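Local coordinates for protein techylectin-5A (Tachypleus tridentatus, PDB 1JC9) that binds acetyl-group-containing substances on cell surfaces, agglutinating bacteria and human erythrocytes as a secreted lectin of horseshoe crab innate immunity, at residues F123-G126 and N127-F131; I162-E165 and D166-Y169. All blocks are in the same frame, centred on the assembly; numbering follows the deposited sequence.

Along the chain the two contacts come in series, neither nesting in nor crossing the other, and both belong to the fibrinogen C-terminal domain. Contact 1 comes first, where strand 123-124 passes through L125 and G126 into helix 127-136. The chain then runs through strands 139-146 and 152-162 before contact 2 closes the loop that follows strand 152-162 and leads into strand 171-172. Their centres lie about 12 Å apart and the two touch: D128 OD1 and Y169 OH are 2.6 Å apart, a probable hydrogen bond, and I162 CD1 packs 3.3 Å from I130 CG2. Two local turns thus tie the start of a helix to the end of a long strand.

Contact 1. Residues F123-G126 and N127-F131; sequences FWLG and NDRIF
G126 and I130 face each other across the first turn of a helix: the chain leaves strand 123-124, bends through L125, and enters helix 127-136 with G126 as its N-cap residue. The positive phi of G126 (122°) suits a residue without a side chain, and its carbonyl O accepts the amide N of I130 at 2.8 Å, the first i to i+4 bond of the helix. Backbone bonding of L125 to I92 attaches the turn to strand 89-95.

Side chains close the corner on both flanks. The amide of N127 stands almost perpendicular to the W124 indole (89°), and its OD1 sits at the ring edge, 3.1 Å from W124 NE1; this weak, bent hydrogen bond only supplements one that NE1 makes outside the two segments. I130 crosses W124 at about a right angle; its CD1 lies 3.6 Å from CZ2, offset toward the rim of the indole. Y112 of helix 109-114 meets the same indole edge-to-face. R129 bends back instead: with CG beside its own backbone N (chi1 -74°) and the chain extended as far as NE, it brings NH1 to 3.1 Å from L125 O, in the carbonyl plane, while its CB passes 4.1 Å from L125 CG.

The two successive carbonyls at the strand-to-helix corner, those of L125 and G126, thus both have donors from the helix's first turn, one a guanidinium and one a backbone amide, which may steady the angle between strand and helix.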
loop_
_atom_site.group_PDB
_atom_site.type_symbol
_atom_site.label_atom_id
_atom_site.label_comp_id
_atom_site.label_asym_id
_atom_site.label_seq_id
_atom_site.Cartn_x
_atom_site.Cartn_y
_atom_site.Cartn_z
ATOM N N PHE A 123 -2.774 0.649 -8.949
ATOM C CA PHE A 123 -1.369 0.285 -9.112
ATOM C C PHE A 123 -0.673 -0.056 -7.798
ATOM O O PHE A 123 -1.238 0.097 -6.717
ATOM C CB PHE A 123 -0.608 1.458 -9.731
ATOM C CG PHE A 123 -0.397 2.605 -8.773
ATOM C CD1 PHE A 123 -1.465 3.415 -8.387
ATOM C CD2 PHE A 123 0.854 2.827 -8.197
ATOM C CE1 PHE A 123 -1.293 4.427 -7.439
ATOM C CE2 PHE A 123 1.039 3.837 -7.247
ATOM C CZ PHE A 123 -0.034 4.637 -6.866
ATOM N N TRP A 124 0.569 -0.517 -7.931
ATOM C CA TRP A 124 1.452 -0.837 -6.817
ATOM C C TRP A 124 2.748 -0.177 -7.264
ATOM O O TRP A 124 3.289 -0.526 -8.310
ATOM C CB TRP A 124 1.662 -2.346 -6.667
ATOM C CG TRP A 124 2.647 -2.679 -5.570
ATOM C CD1 TRP A 124 3.947 -3.079 -5.724
ATOM C CD2 TRP A 124 2.411 -2.620 -4.156
ATOM N NE1 TRP A 124 4.533 -3.275 -4.490
ATOM C CE2 TRP A 124 3.611 -3.000 -3.513
ATOM C CE3 TRP A 124 1.300 -2.284 -3.370
ATOM C CZ2 TRP A 124 3.731 -3.055 -2.121
ATOM C CZ3 TRP A 124 1.422 -2.340 -1.983
ATOM C CH2 TRP A 124 2.630 -2.722 -1.376
ATOM N N LEU A 125 3.238 0.783 -6.485
ATOM C CA LEU A 125 4.440 1.519 -6.860
ATOM C C LEU A 125 5.689 0.681 -7.117
ATOM O O LEU A 125 6.468 0.999 -8.011
ATOM C CB LEU A 125 4.748 2.589 -5.802
ATOM C CG LEU A 125 5.799 3.630 -6.193
ATOM C CD1 LEU A 125 5.290 4.450 -7.381
ATOM C CD2 LEU A 125 6.089 4.540 -5.009
ATOM N N GLY A 126 5.888 -0.380 -6.340
ATOM C CA GLY A 126 7.076 -1.209 -6.512
ATOM C C GLY A 126 7.858 -1.240 -5.213
ATOM O O GLY A 126 8.140 -0.190 -4.637
ATOM N N ASN A 127 8.220 -2.430 -4.744
ATOM C CA ASN A 127 8.935 -2.536 -3.478
ATOM C C ASN A 127 10.302 -1.856 -3.444
ATOM O O ASN A 127 10.670 -1.271 -2.422
ATOM C CB ASN A 127 9.044 -4.005 -3.052
ATOM C CG ASN A 127 7.682 -4.626 -2.759
ATOM O OD1 ASN A 127 6.726 -3.921 -2.422
ATOM N ND2 ASN A 127 7.591 -5.946 -2.867
ATOM N N ASP A 128 11.058 -1.908 -4.539
ATOM C CA ASP A 128 12.361 -1.240 -4.541
ATOM C C ASP A 128 12.151 0.265 -4.403
ATOM O O ASP A 128 12.944 0.956 -3.767
ATOM C CB ASP A 128 13.146 -1.525 -5.829
ATOM C CG ASP A 128 13.737 -2.923 -5.862
ATOM O OD1 ASP A 128 13.926 -3.531 -4.785
ATOM O OD2 ASP A 128 14.033 -3.409 -6.971
ATOM N N ARG A 129 11.076 0.773 -4.998
ATOM C CA ARG A 129 10.784 2.202 -4.913
ATOM C C ARG A 129 10.263 2.570 -3.533
ATOM O O ARG A 129 10.583 3.630 -3.003
ATOM C CB ARG A 129 9.763 2.600 -5.977
ATOM C CG ARG A 129 10.331 2.659 -7.379
ATOM C CD ARG A 129 9.197 2.641 -8.368
ATOM N NE ARG A 129 9.628 2.796 -9.753
ATOM C CZ ARG A 129 8.811 2.644 -10.793
ATOM N NH1 ARG A 129 7.531 2.332 -10.594
ATOM N NH2 ARG A 129 9.263 2.806 -12.023
ATOM N N ILE A 130 9.457 1.690 -2.949
ATOM C CA ILE A 130 8.916 1.941 -1.620
ATOM C C ILE A 130 10.059 1.904 -0.605
ATOM O O ILE A 130 10.091 2.695 0.344
ATOM C CB ILE A 130 7.824 0.905 -1.267
ATOM C CG1 ILE A 130 6.633 1.088 -2.215
ATOM C CG2 ILE A 130 7.395 1.063 0.188
ATOM C CD1 ILE A 130 5.533 0.049 -2.067
ATOM N N PHE A 131 10.998 0.985 -0.803
ATOM C CA PHE A 131 12.163 0.896 0.077
ATOM C C PHE A 131 12.944 2.213 -0.017
ATOM O O PHE A 131 13.307 2.809 0.998
ATOM C CB PHE A 131 13.079 -0.258 -0.355
ATOM C CG PHE A 131 14.493 -0.130 0.147
ATOM C CD1 PHE A 131 14.810 -0.431 1.470
ATOM C CD2 PHE A 131 15.499 0.332 -0.698
ATOM C CE1 PHE A 131 16.107 -0.274 1.947
ATOM C CE2 PHE A 131 16.802 0.496 -0.235
ATOM C CZ PHE A 131 17.111 0.193 1.094
#

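Contact 2. Residues I162-E165 and D166-Y169; sequences IENE and DYLY
N164 and Y169 are joined in a local contact round a loop between strand 152-162 and strand 171-172, at the periphery of the fibrinogen-like domain. The loop contains one short 3-10 turn at E165-D166, ended by a Schellman motif: the bond from Y169 N to N164 O (3.0 Å) encloses that from L168 N to E165 O (2.8 Å), with L168 left-handed. N164 O is the hub, for it also accepts, more weakly, the amide N of Y167. Positive phi at both L168 and Y169 swings the chain back toward the strand, where Y169 CA directs its hydrogen almost straight at E163 O (3.2 Å, 175° at the hydrogen).

The N164 side chain folds over the turn. Its CG lies between the backbone N and the carbonyl carbon (chi1 66°), which sets OD1 to take a weak second bond from Y167 N and to meet the edge of the Y167 ring. A water bridges N164 ND2 to D166 OD2, to which it donates. E163 OE1 comes to 3.3 Å from Y167 CG, near the root of the ring, while E163 OE2 is hydrogen-bonded to H172 NE2. E165 and Y169 run side by side: E165 CA makes a CH-pi contact over one ring face, 3.9 Å from the centroid, and E165 CB lies 3.4 Å from Y169 OH.

The polar ends lead into neighbouring elements. E165 OE1 forms a salt bridge with K113 of helix 109-114, E165 OE2 accepts a hydrogen bond from W109 NE1 of the same helix, and Y169 OH bonds to D128 of helix 127-136. Apolar packing adds to this, I162 lying on I130 and T134 of helix 127-136. The turn therefore sits against two helices while its ends continue into paired strands.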
loop_
_atom_site.group_PDB
_atom_site.type_symbol
_atom_site.label_atom_id
_atom_site.label_comp_id
_atom_site.label_asym_id
_atom_site.label_seq_id
_atom_site.Cartn_x
_atom_site.Cartn_y
_atom_site.Cartn_z
ATOM N N ILE A 162 10.215 -0.362 5.005
ATOM C CA ILE A 162 10.483 -1.766 4.732
ATOM C C ILE A 162 11.976 -1.868 4.434
ATOM O O ILE A 162 12.613 -0.869 4.092
ATOM C CB ILE A 162 9.649 -2.318 3.528
ATOM C CG1 ILE A 162 10.036 -1.620 2.222
ATOM C CG2 ILE A 162 8.145 -2.145 3.804
ATOM C CD1 ILE A 162 9.701 -0.153 2.198
ATOM N N GLU A 163 12.539 -3.062 4.591
ATOM C CA GLU A 163 13.954 -3.275 4.322
ATOM C C GLU A 163 14.090 -3.610 2.843
ATOM O O GLU A 163 13.076 -3.718 2.150
ATOM C CB GLU A 163 14.481 -4.400 5.221
ATOM C CG GLU A 163 14.435 -4.007 6.703
ATOM C CD GLU A 163 14.915 -5.095 7.647
ATOM O OE1 GLU A 163 15.968 -5.706 7.376
ATOM O OE2 GLU A 163 14.243 -5.326 8.675
ATOM N N ASN A 164 15.318 -3.764 2.344
ATOM C CA ASN A 164 15.493 -4.049 0.924
ATOM C C ASN A 164 15.182 -5.492 0.545
ATOM O O ASN A 164 14.797 -6.298 1.391
ATOM C CB ASN A 164 16.903 -3.662 0.444
ATOM C CG ASN A 164 17.999 -4.499 1.074
ATOM O OD1 ASN A 164 17.820 -5.685 1.357
ATOM N ND2 ASN A 164 19.155 -3.887 1.268
ATOM N N GLU A 165 15.347 -5.809 -0.734
ATOM C CA GLU A 165 15.044 -7.142 -1.236
ATOM C C GLU A 165 15.782 -8.287 -0.555
ATOM O O GLU A 165 15.202 -9.356 -0.359
ATOM C CB GLU A 165 15.270 -7.211 -2.754
ATOM C CG GLU A 165 14.852 -8.560 -3.348
ATOM C CD GLU A 165 14.863 -8.579 -4.864
ATOM O OE1 GLU A 165 15.528 -7.716 -5.472
ATOM O OE2 GLU A 165 14.211 -9.473 -5.447
ATOM N N ASP A 166 17.047 -8.077 -0.195
ATOM C CA ASP A 166 17.820 -9.126 0.466
ATOM C C ASP A 166 17.140 -9.545 1.757
ATOM O O ASP A 166 17.211 -10.704 2.165
ATOM C CB ASP A 166 19.240 -8.650 0.780
ATOM C CG ASP A 166 20.062 -8.425 -0.465
ATOM O OD1 ASP A 166 19.978 -9.268 -1.383
ATOM O OD2 ASP A 166 20.797 -7.415 -0.524
ATOM N N TYR A 167 16.481 -8.590 2.398
ATOM C CA TYR A 167 15.783 -8.861 3.643
ATOM C C TYR A 167 14.307 -9.101 3.398
ATOM O O TYR A 167 13.488 -8.971 4.306
ATOM C CB TYR A 167 15.991 -7.698 4.609
ATOM C CG TYR A 167 17.411 -7.633 5.101
ATOM C CD1 TYR A 167 17.853 -8.484 6.114
ATOM C CD2 TYR A 167 18.342 -6.785 4.496
ATOM C CE1 TYR A 167 19.189 -8.498 6.512
ATOM C CE2 TYR A 167 19.683 -6.794 4.886
ATOM C CZ TYR A 167 20.095 -7.655 5.894
ATOM O OH TYR A 167 21.415 -7.683 6.276
ATOM N N LEU A 168 13.980 -9.441 2.155
ATOM C CA LEU A 168 12.610 -9.738 1.750
ATOM C C LEU A 168 11.584 -8.638 2.059
ATOM O O LEU A 168 10.446 -8.928 2.426
ATOM C CB LEU A 168 12.172 -11.060 2.392
ATOM C CG LEU A 168 13.135 -12.238 2.186
ATOM C CD1 LEU A 168 12.621 -13.452 2.936
ATOM C CD2 LEU A 168 13.274 -12.548 0.701
ATOM N N TYR A 169 11.996 -7.382 1.905
ATOM C CA TYR A 169 11.121 -6.233 2.143
ATOM C C TYR A 169 10.358 -6.318 3.468
ATOM O O TYR A 169 9.168 -5.999 3.538
ATOM C CB TYR A 169 10.133 -6.098 0.981
ATOM C CG TYR A 169 10.804 -6.006 -0.378
ATOM C CD1 TYR A 169 11.705 -4.978 -0.669
ATOM C CD2 TYR A 169 10.521 -6.937 -1.379
ATOM C CE1 TYR A 169 12.304 -4.877 -1.928
ATOM C CE2 TYR A 169 11.113 -6.846 -2.637
ATOM C CZ TYR A 169 12.001 -5.814 -2.906
ATOM O OH TYR A 169 12.570 -5.713 -4.157
HETATM O O HOH W 1 21.560 -5.511 1.004
#